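Putative peptidyl-arginine deiminase (Chlorobium tepidum, PDB 1XKN) probably hydrolyses the guanidinium group of agmatine or of arginine residues. Local coordinates at residues Leu20-Lys25 / Val53-Leu58; Arg87-Asp92 / Tyr130-Ala135. One frame throughout, in Å; residues are numbered along the deposited sequence.

Interaction 1 of 2, residues Leu20-Lys25 / Val53-Leu58; sequences LSWPHK and VNINVL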
ATOM      1  N   LEU A  20       9.846   3.822  -2.402  1.00  4.58           N
ATOM      2  CA  LEU A  20      10.119   3.467  -1.017  1.00  4.69           C
ATOM      3  C   LEU A  20      10.686   4.692  -0.315  1.00  6.63           C
ATOM      4  O   LEU A  20      11.273   5.566  -0.955  1.00  8.24           O
ATOM      5  CB  LEU A  20      11.170   2.357  -0.937  1.00  6.00           C
ATOM      6  CG  LEU A  20      10.908   1.018  -1.621  1.00  7.23           C
ATOM      7  CD1 LEU A  20      12.156   0.151  -1.509  1.00  8.37           C
ATOM      8  CD2 LEU A  20       9.717   0.334  -0.970  1.00  7.18           C
ATOM      9  N   SER A  21      10.504   4.747   0.999  1.00  5.25           N
ATOM     10  CA  SER A  21      11.045   5.825   1.819  1.00  6.86           C
ATOM     11  C   SER A  21      11.934   5.095   2.818  1.00  8.28           C
ATOM     12  O   SER A  21      11.438   4.469   3.754  1.00  8.67           O
ATOM     13  CB  SER A  21       9.929   6.588   2.547  1.00  6.77           C
ATOM     14  OG  SER A  21       9.171   7.387   1.653  1.00  8.58           O
ATOM     15  N   TRP A  22      13.245   5.154   2.595  1.00  6.19           N
ATOM     16  CA  TRP A  22      14.208   4.474   3.455  1.00  6.19           C
ATOM     17  C   TRP A  22      13.970   4.797   4.927  1.00  6.20           C
ATOM     18  O   TRP A  22      13.765   5.954   5.291  1.00  6.70           O
ATOM     19  CB  TRP A  22      15.634   4.850   3.047  1.00  6.13           C
ATOM     20  CG  TRP A  22      16.647   3.848   3.502  1.00  6.15           C
ATOM     21  CD1 TRP A  22      17.475   3.945   4.586  1.00  7.10           C
ATOM     22  CD2 TRP A  22      16.885   2.557   2.930  1.00  6.62           C
ATOM     23  NE1 TRP A  22      18.207   2.793   4.725  1.00  7.39           N
ATOM     24  CE2 TRP A  22      17.867   1.923   3.722  1.00  7.51           C
ATOM     25  CE3 TRP A  22      16.360   1.872   1.824  1.00  6.76           C
ATOM     26  CZ2 TRP A  22      18.337   0.630   3.445  1.00  7.39           C
ATOM     27  CZ3 TRP A  22      16.826   0.587   1.548  1.00  6.56           C
ATOM     28  CH2 TRP A  22      17.806  -0.018   2.358  1.00  9.45           C
ATOM     29  N   PRO A  23      14.004   3.772   5.794  1.00  6.84           N
ATOM     30  CA  PRO A  23      13.780   3.945   7.233  1.00  7.22           C
ATOM     31  C   PRO A  23      14.871   4.676   8.002  1.00  6.52           C
ATOM     32  O   PRO A  23      16.056   4.524   7.721  1.00  8.94           O
ATOM     33  CB  PRO A  23      13.616   2.513   7.721  1.00  6.78           C
ATOM     34  CG  PRO A  23      14.591   1.784   6.860  1.00  7.97           C
ATOM     35  CD  PRO A  23      14.289   2.358   5.486  1.00  7.04           C
ATOM     36  N   HIS A  24      14.454   5.469   8.985  1.00  7.77           N
ATOM     37  CA  HIS A  24      15.397   6.203   9.822  1.00  8.29           C
ATOM     38  C   HIS A  24      14.759   6.637  11.135  1.00 10.61           C
ATOM     39  O   HIS A  24      15.461   6.992  12.078  1.00 11.76           O
ATOM     40  CB  HIS A  24      15.941   7.429   9.078  1.00  7.63           C
ATOM     41  CG  HIS A  24      14.890   8.431   8.715  1.00  6.60           C
ATOM     42  ND1 HIS A  24      14.161   8.358   7.547  1.00  8.44           N
ATOM     43  CD2 HIS A  24      14.427   9.515   9.381  1.00  6.50           C
ATOM     44  CE1 HIS A  24      13.295   9.357   7.508  1.00  4.03           C
ATOM     45  NE2 HIS A  24      13.437  10.073   8.609  1.00  9.21           N
ATOM     46  N   LYS A  25      13.432   6.602  11.195  1.00 10.27           N
ATOM     47  CA  LYS A  25      12.720   7.003  12.405  1.00 10.65           C
ATOM     48  C   LYS A  25      12.785   5.909  13.474  1.00 11.05           C
ATOM     49  O   LYS A  25      12.003   4.959  13.452  1.00 10.16           O
ATOM     50  CB  LYS A  25      11.260   7.322  12.070  1.00 11.89           C
ATOM     51  CG  LYS A  25      10.471   7.927  13.223  1.00 15.51           C
ATOM     52  CD  LYS A  25       9.037   8.218  12.813  1.00 17.82           C
ATOM     53  CE  LYS A  25       8.239   8.804  13.970  1.00 21.51           C
ATOM     54  NZ  LYS A  25       6.811   9.013  13.619  1.00 23.71           N
ATOM     55  N   VAL A  53      13.399   0.966  -8.915  1.00  3.66           N
ATOM     56  CA  VAL A  53      13.075   1.220  -7.517  1.00  4.39           C
ATOM     57  C   VAL A  53      13.552   2.628  -7.168  1.00  4.83           C
ATOM     58  O   VAL A  53      14.745   2.924  -7.238  1.00  5.80           O
ATOM     59  CB  VAL A  53      13.781   0.211  -6.582  1.00  3.88           C
ATOM     60  CG1 VAL A  53      13.318   0.414  -5.151  1.00  3.43           C
ATOM     61  CG2 VAL A  53      13.498  -1.211  -7.045  1.00  4.81           C
ATOM     62  N   ASN A  54      12.608   3.497  -6.822  1.00  4.93           N
ATOM     63  CA  ASN A  54      12.920   4.871  -6.449  1.00  4.76           C
ATOM     64  C   ASN A  54      12.888   4.951  -4.932  1.00  5.70           C
ATOM     65  O   ASN A  54      11.859   4.677  -4.316  1.00  4.84           O
ATOM     66  CB  ASN A  54      11.891   5.829  -7.057  1.00  3.97           C
ATOM     67  CG  ASN A  54      12.013   5.935  -8.565  1.00  3.38           C
ATOM     68  OD1 ASN A  54      11.077   5.623  -9.306  1.00  6.09           O
ATOM     69  ND2 ASN A  54      13.171   6.379  -9.027  1.00  2.76           N
ATOM     70  N   ILE A  55      14.014   5.328  -4.332  1.00  4.33           N
ATOM     71  CA  ILE A  55      14.111   5.394  -2.878  1.00  4.50           C
ATOM     72  C   ILE A  55      14.370   6.794  -2.340  1.00  4.37           C
ATOM     73  O   ILE A  55      15.298   7.476  -2.775  1.00  7.16           O
ATOM     74  CB  ILE A  55      15.236   4.465  -2.368  1.00  4.12           C
ATOM     75  CG1 ILE A  55      14.993   3.040  -2.878  1.00  4.46           C
ATOM     76  CG2 ILE A  55      15.295   4.503  -0.842  1.00  4.06           C
ATOM     77  CD1 ILE A  55      16.022   2.032  -2.419  1.00  4.70           C
ATOM     78  N   ASN A  56      13.547   7.216  -1.383  1.00  5.47           N
ATOM     79  CA  ASN A  56      13.704   8.527  -0.771  1.00  4.95           C
ATOM     80  C   ASN A  56      14.662   8.428   0.409  1.00  5.24           C
ATOM     81  O   ASN A  56      14.491   7.583   1.290  1.00  5.23           O
ATOM     82  CB  ASN A  56      12.362   9.069  -0.265  1.00  3.77           C
ATOM     83  CG  ASN A  56      11.360   9.283  -1.370  1.00  7.31           C
ATOM     84  OD1 ASN A  56      11.683   9.838  -2.417  1.00  7.10           O
ATOM     85  ND2 ASN A  56      10.123   8.864  -1.129  1.00  9.46           N
ATOM     86  N   VAL A  57      15.672   9.289   0.412  1.00  3.50           N
ATOM     87  CA  VAL A  57      16.649   9.334   1.492  1.00  3.39           C
ATOM     88  C   VAL A  57      16.834  10.794   1.893  1.00  4.21           C
ATOM     89  O   VAL A  57      16.577  11.700   1.100  1.00  4.70           O
ATOM     90  CB  VAL A  57      18.008   8.738   1.067  1.00  4.01           C
ATOM     91  CG1 VAL A  57      17.870   7.238   0.842  1.00  3.55           C
ATOM     92  CG2 VAL A  57      18.502   9.419  -0.201  1.00  6.17           C
ATOM     93  N   LEU A  58      17.284  11.019   3.123  1.00  5.08           N
ATOM     94  CA  LEU A  58      17.474  12.373   3.640  1.00  5.88           C
ATOM     95  C   LEU A  58      18.780  13.033   3.225  1.00  5.74           C
ATOM     96  O   LEU A  58      18.845  14.252   3.073  1.00  6.19           O
ATOM     97  CB  LEU A  58      17.415  12.354   5.169  1.00  7.82           C
ATOM     98  CG  LEU A  58      16.101  11.947   5.836  1.00 12.47           C
ATOM     99  CD1 LEU A  58      16.313  11.787   7.337  1.00 12.00           C
ATOM    100  CD2 LEU A  58      15.054  12.998   5.553  1.00 15.77           C
TER
HETATM  101  O   HOH W   1      13.538   8.258   3.896  1.00  7.19           O
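Leu20 and Ser21 lie beside Ile55 and Asn56 as paired residues of two parallel strands. Leu20 bonds through both its backbone N and its O: Leu20 N donates to Asn54 O at 2.9 Å, and Leu20 O accepts from Asn56 N at 2.8 Å, with Ile55 CA adding a C-H...O contact. Trp22 N continues the pairing to Asn56 O, just where the first strand gives way to loop. Beyond that point a water bridges the two segments, donating to both Trp22 O and Asn56 O.

One face of the sheet is apolar. Leu20 CD1 reaches Val53 CG1 at 3.8 Å, and the Trp22 indole, its CG anti to the backbone N (chi1 -158°), crosses obliquely so that CE3 meets Ile55 CG2 at 3.9 Å. Branched and aromatic residues suit this face because it is buried under helices. The other face is polar: Asn56 ND2 points almost straight (174°) at Ser21 OG, 3.3 Å away, and Ser21 OG lies in the amide plane of Asn56, while the small Ser21 hydroxyl also bonds to His98.

Past the strand ends, Leu58 CD1 sits over the centre of one face of the His24 imidazole, a CH-pi contact of 3.6 Å to the centroid. A weak bond from His24 ND1 to Trp22 O, in the ring plane, helps fix the ring's rotation.

The pairing belongs to the beta-alpha-beta unit of strand 15-21, helix 36-50 and strand 52-57. Leu43 and Phe40 of helix 36-50 and Met62 of helix 60-73 pack against the apolar face, while strand 83-87 flanks strand 52-57 beyond.

Interaction 2 of 2, residues Arg87-Asp92 / Tyr130-Ala135; sequences RIPTND and YDDDNA. With NA (sodium ion), chain B.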
ATOM      1  N   ARG A  87      16.935  12.606  -3.049  1.00  5.81           N
ATOM      2  CA  ARG A  87      17.092  13.340  -1.808  1.00  5.36           C
ATOM      3  C   ARG A  87      15.749  13.999  -1.544  1.00  4.69           C
ATOM      4  O   ARG A  87      15.484  15.111  -2.006  1.00  7.62           O
ATOM      5  CB  ARG A  87      18.188  14.403  -1.933  1.00  4.20           C
ATOM      6  CG  ARG A  87      18.416  15.173  -0.641  1.00  6.39           C
ATOM      7  CD  ARG A  87      19.488  16.247  -0.778  1.00  5.94           C
ATOM      8  NE  ARG A  87      20.836  15.689  -0.834  1.00  8.81           N
ATOM      9  CZ  ARG A  87      21.946  16.418  -0.752  1.00 10.62           C
ATOM     10  NH1 ARG A  87      21.867  17.734  -0.608  1.00 11.97           N
ATOM     11  NH2 ARG A  87      23.134  15.831  -0.805  1.00 10.54           N
ATOM     12  N   ILE A  88      14.892  13.279  -0.830  1.00  4.88           N
ATOM     13  CA  ILE A  88      13.558  13.748  -0.486  1.00  5.32           C
ATOM     14  C   ILE A  88      13.330  13.420   0.986  1.00  6.32           C
ATOM     15  O   ILE A  88      13.267  12.250   1.370  1.00  5.73           O
ATOM     16  CB  ILE A  88      12.484  13.049  -1.354  1.00  5.14           C
ATOM     17  CG1 ILE A  88      12.651  13.458  -2.822  1.00  4.07           C
ATOM     18  CG2 ILE A  88      11.090  13.418  -0.859  1.00  5.53           C
ATOM     19  CD1 ILE A  88      11.566  12.921  -3.745  1.00  5.80           C
ATOM     20  N   PRO A  89      13.211  14.454   1.833  1.00  6.01           N
ATOM     21  CA  PRO A  89      12.996  14.240   3.266  1.00  6.68           C
ATOM     22  C   PRO A  89      11.697  13.524   3.606  1.00  5.76           C
ATOM     23  O   PRO A  89      10.667  13.727   2.960  1.00  5.40           O
ATOM     24  CB  PRO A  89      13.044  15.655   3.836  1.00  9.13           C
ATOM     25  CG  PRO A  89      12.495  16.479   2.726  1.00  9.06           C
ATOM     26  CD  PRO A  89      13.179  15.890   1.510  1.00  6.84           C
ATOM     27  N   THR A  90      11.765  12.676   4.625  1.00  5.68           N
ATOM     28  CA  THR A  90      10.604  11.934   5.085  1.00  5.32           C
ATOM     29  C   THR A  90      10.668  11.871   6.605  1.00  5.99           C
ATOM     30  O   THR A  90      11.744  11.998   7.196  1.00  6.25           O
ATOM     31  CB  THR A  90      10.589  10.482   4.545  1.00  6.39           C
ATOM     32  OG1 THR A  90      11.658   9.733   5.140  1.00  6.09           O
ATOM     33  CG2 THR A  90      10.754  10.473   3.032  1.00  7.37           C
ATOM     34  N   ASN A  91       9.513  11.694   7.233  1.00  5.52           N
ATOM     35  CA  ASN A  91       9.454  11.580   8.684  1.00  6.66           C
ATOM     36  C   ASN A  91       9.359  10.105   9.041  1.00  7.05           C
ATOM     37  O   ASN A  91       9.976   9.655  10.007  1.00  6.78           O
ATOM     38  CB  ASN A  91       8.246  12.333   9.243  1.00  6.75           C
ATOM     39  CG  ASN A  91       8.307  13.822   8.962  1.00  6.33           C
ATOM     40  OD1 ASN A  91       7.566  14.338   8.130  1.00  6.62           O
ATOM     41  ND2 ASN A  91       9.208  14.520   9.653  1.00  7.44           N
ATOM     42  N   ASP A  92       8.573   9.364   8.260  1.00  6.42           N
ATOM     43  CA  ASP A  92       8.407   7.924   8.464  1.00  8.25           C
ATOM     44  C   ASP A  92       8.609   7.177   7.149  1.00  6.42           C
ATOM     45  O   ASP A  92       8.806   7.798   6.105  1.00  5.16           O
ATOM     46  CB  ASP A  92       7.026   7.588   9.059  1.00 10.73           C
ATOM     47  CG  ASP A  92       5.866   8.021   8.174  1.00 13.66           C
ATOM     48  OD1 ASP A  92       5.906   7.790   6.945  1.00 14.64           O
ATOM     49  OD2 ASP A  92       4.888   8.574   8.721  1.00 17.62           O
ATOM     50  N   TYR A 130       4.958  15.384  10.810  1.00  6.68           N
ATOM     51  CA  TYR A 130       4.667  14.673   9.575  1.00  7.30           C
ATOM     52  C   TYR A 130       4.624  15.604   8.371  1.00  5.40           C
ATOM     53  O   TYR A 130       4.083  15.250   7.326  1.00  5.05           O
ATOM     54  CB  TYR A 130       3.344  13.910   9.713  1.00  6.50           C
ATOM     55  CG  TYR A 130       2.171  14.752  10.161  1.00  7.91           C
ATOM     56  CD1 TYR A 130       1.556  15.654   9.294  1.00  8.44           C
ATOM     57  CD2 TYR A 130       1.671  14.638  11.458  1.00  8.89           C
ATOM     58  CE1 TYR A 130       0.466  16.421   9.709  1.00 10.23           C
ATOM     59  CE2 TYR A 130       0.587  15.397  11.883  1.00 10.29           C
ATOM     60  CZ  TYR A 130      -0.011  16.285  11.004  1.00 11.55           C
ATOM     61  OH  TYR A 130      -1.090  17.029  11.428  1.00 14.36           O
ATOM     62  N   ASP A 131       5.211  16.792   8.505  1.00  6.18           N
ATOM     63  CA  ASP A 131       5.203  17.733   7.393  1.00  4.50           C
ATOM     64  C   ASP A 131       6.014  17.262   6.190  1.00  4.91           C
ATOM     65  O   ASP A 131       5.635  17.527   5.053  1.00  5.06           O
ATOM     66  CB  ASP A 131       5.675  19.131   7.830  1.00  5.39           C
ATOM     67  CG  ASP A 131       7.070  19.133   8.419  1.00  7.18           C
ATOM     68  OD1 ASP A 131       7.889  19.990   8.005  1.00  8.14           O
ATOM     69  OD2 ASP A 131       7.352  18.296   9.302  1.00  6.22           O
ATOM     70  N   ASP A 132       7.126  16.568   6.417  1.00  4.59           N
ATOM     71  CA  ASP A 132       7.904  16.095   5.282  1.00  5.21           C
ATOM     72  C   ASP A 132       7.173  14.955   4.586  1.00  5.10           C
ATOM     73  O   ASP A 132       7.154  14.892   3.358  1.00  5.74           O
ATOM     74  CB  ASP A 132       9.312  15.669   5.703  1.00  5.95           C
ATOM     75  CG  ASP A 132      10.238  16.856   5.894  1.00  8.12           C
ATOM     76  OD1 ASP A 132      10.163  17.799   5.076  1.00 10.89           O
ATOM     77  OD2 ASP A 132      11.053  16.845   6.840  1.00  9.51           O
ATOM     78  N   ASP A 133       6.564  14.054   5.355  1.00  4.97           N
ATOM     79  CA  ASP A 133       5.810  12.952   4.750  1.00  3.98           C
ATOM     80  C   ASP A 133       4.711  13.536   3.872  1.00  4.41           C
ATOM     81  O   ASP A 133       4.484  13.080   2.753  1.00  3.81           O
ATOM     82  CB  ASP A 133       5.134  12.072   5.807  1.00  5.62           C
ATOM     83  CG  ASP A 133       6.114  11.287   6.634  1.00  6.69           C
ATOM     84  OD1 ASP A 133       7.216  10.982   6.132  1.00  7.03           O
ATOM     85  OD2 ASP A 133       5.766  10.954   7.786  1.00  9.51           O
ATOM     86  N   ASN A 134       4.023  14.543   4.399  1.00  4.34           N
ATOM     87  CA  ASN A 134       2.928  15.189   3.685  1.00  4.44           C
ATOM     88  C   ASN A 134       3.429  15.852   2.401  1.00  3.89           C
ATOM     89  O   ASN A 134       2.682  15.995   1.438  1.00  5.10           O
ATOM     90  CB  ASN A 134       2.257  16.214   4.612  1.00  4.77           C
ATOM     91  CG  ASN A 134       0.840  16.565   4.188  1.00  5.67           C
ATOM     92  OD1 ASN A 134       0.131  15.750   3.609  1.00  4.48           O
ATOM     93  ND2 ASN A 134       0.414  17.782   4.505  1.00  6.95           N
ATOM     94  N   ALA A 135       4.704  16.231   2.375  1.00  4.20           N
ATOM     95  CA  ALA A 135       5.287  16.886   1.203  1.00  4.12           C
ATOM     96  C   ALA A 135       5.885  15.927   0.174  1.00  3.99           C
ATOM     97  O   ALA A 135       6.245  16.344  -0.927  1.00  4.24           O
ATOM     98  CB  ALA A 135       6.357  17.889   1.653  1.00  5.02           C
TER
HETATM   99 NA    NA B 700       0.271  15.248   1.046  1.00  2.88          NA
HETATM  100  O   HOH W   2       9.122  15.494   1.598  1.00  5.93           O
HETATM  101  O   HOH W   3      12.774  14.652   7.622  1.00 14.83           O
HETATM  102  O   HOH W   4      -0.007  17.942   1.016  1.00  6.84           O
HETATM  103  O   HOH W   5       0.680  12.665   1.232  1.00  6.73           O
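A helix N-terminus receives a loop here: the first turn of helix 131-144, with Tyr130 at the N-cap position, is met by the side chain of Asn91. Asn91 OD1 accepts from Asp133 N at 3.0 Å, the donor tilted 27° from the plane of the Asn91 amide carbonyl, and more weakly from Asp132 N at 2.8 Å. An asparagine suits the place, since its neutral amide oxygen can accept from N-H groups at the start of the helix without adding one more negative charge beside Asp131, Asp132 and Asp133.

Asp133 returns the grip. Its OD1 takes Asn91 N at 2.6 Å from above the carboxylate plane and Asp92 N through the syn lone pair at 3.0 Å, so one carboxylate oxygen ties down two successive loop amides. This reciprocal exchange, side chain to backbone in both directions, fastens the loop after strand 83-87 to the helix. Asp133 OD2 also lies 2.7 Å from Asp92 OD2, a close approach of two carboxylate oxygens that is not counted as a hydrogen bond; Asp92 OD2 has its partner in Tyr120 OH.

Pro89 lays CB and CG against the Asp132 carboxylate, crossing it at about a right angle. Two waters bridge alongside, one between Pro89 O and Asp132 O, the other between Thr90 O and Asp132 OD2. One residue along from Asp133, Asn134 binds the sodium ion through both O and OD1 (2.6 Å for OD1), with Asn117, Trp118 and two waters as the other ligands.

Overall arrangement
From the N terminus, the chain runs through strand 15-21 and helix 36-50 before interaction 1 closes the crossover at strand 52-57. It then passes helix 60-73 and strand 83-87, and the loop that follows opens interaction 2, which closes at helix 131-144 after strands 101-107 and 110-119. The two loops are in series, neither nesting nor crossing, yet their contacts meet, with centres about 10 Å apart. Val57 O probably accepts a hydrogen bond from Ile88 N, and Leu58 CD2 packs on Pro89 CA at 3.3 Å. Together they join the sheet containing strands 15-21 and 52-57 to the helix beside the sodium site.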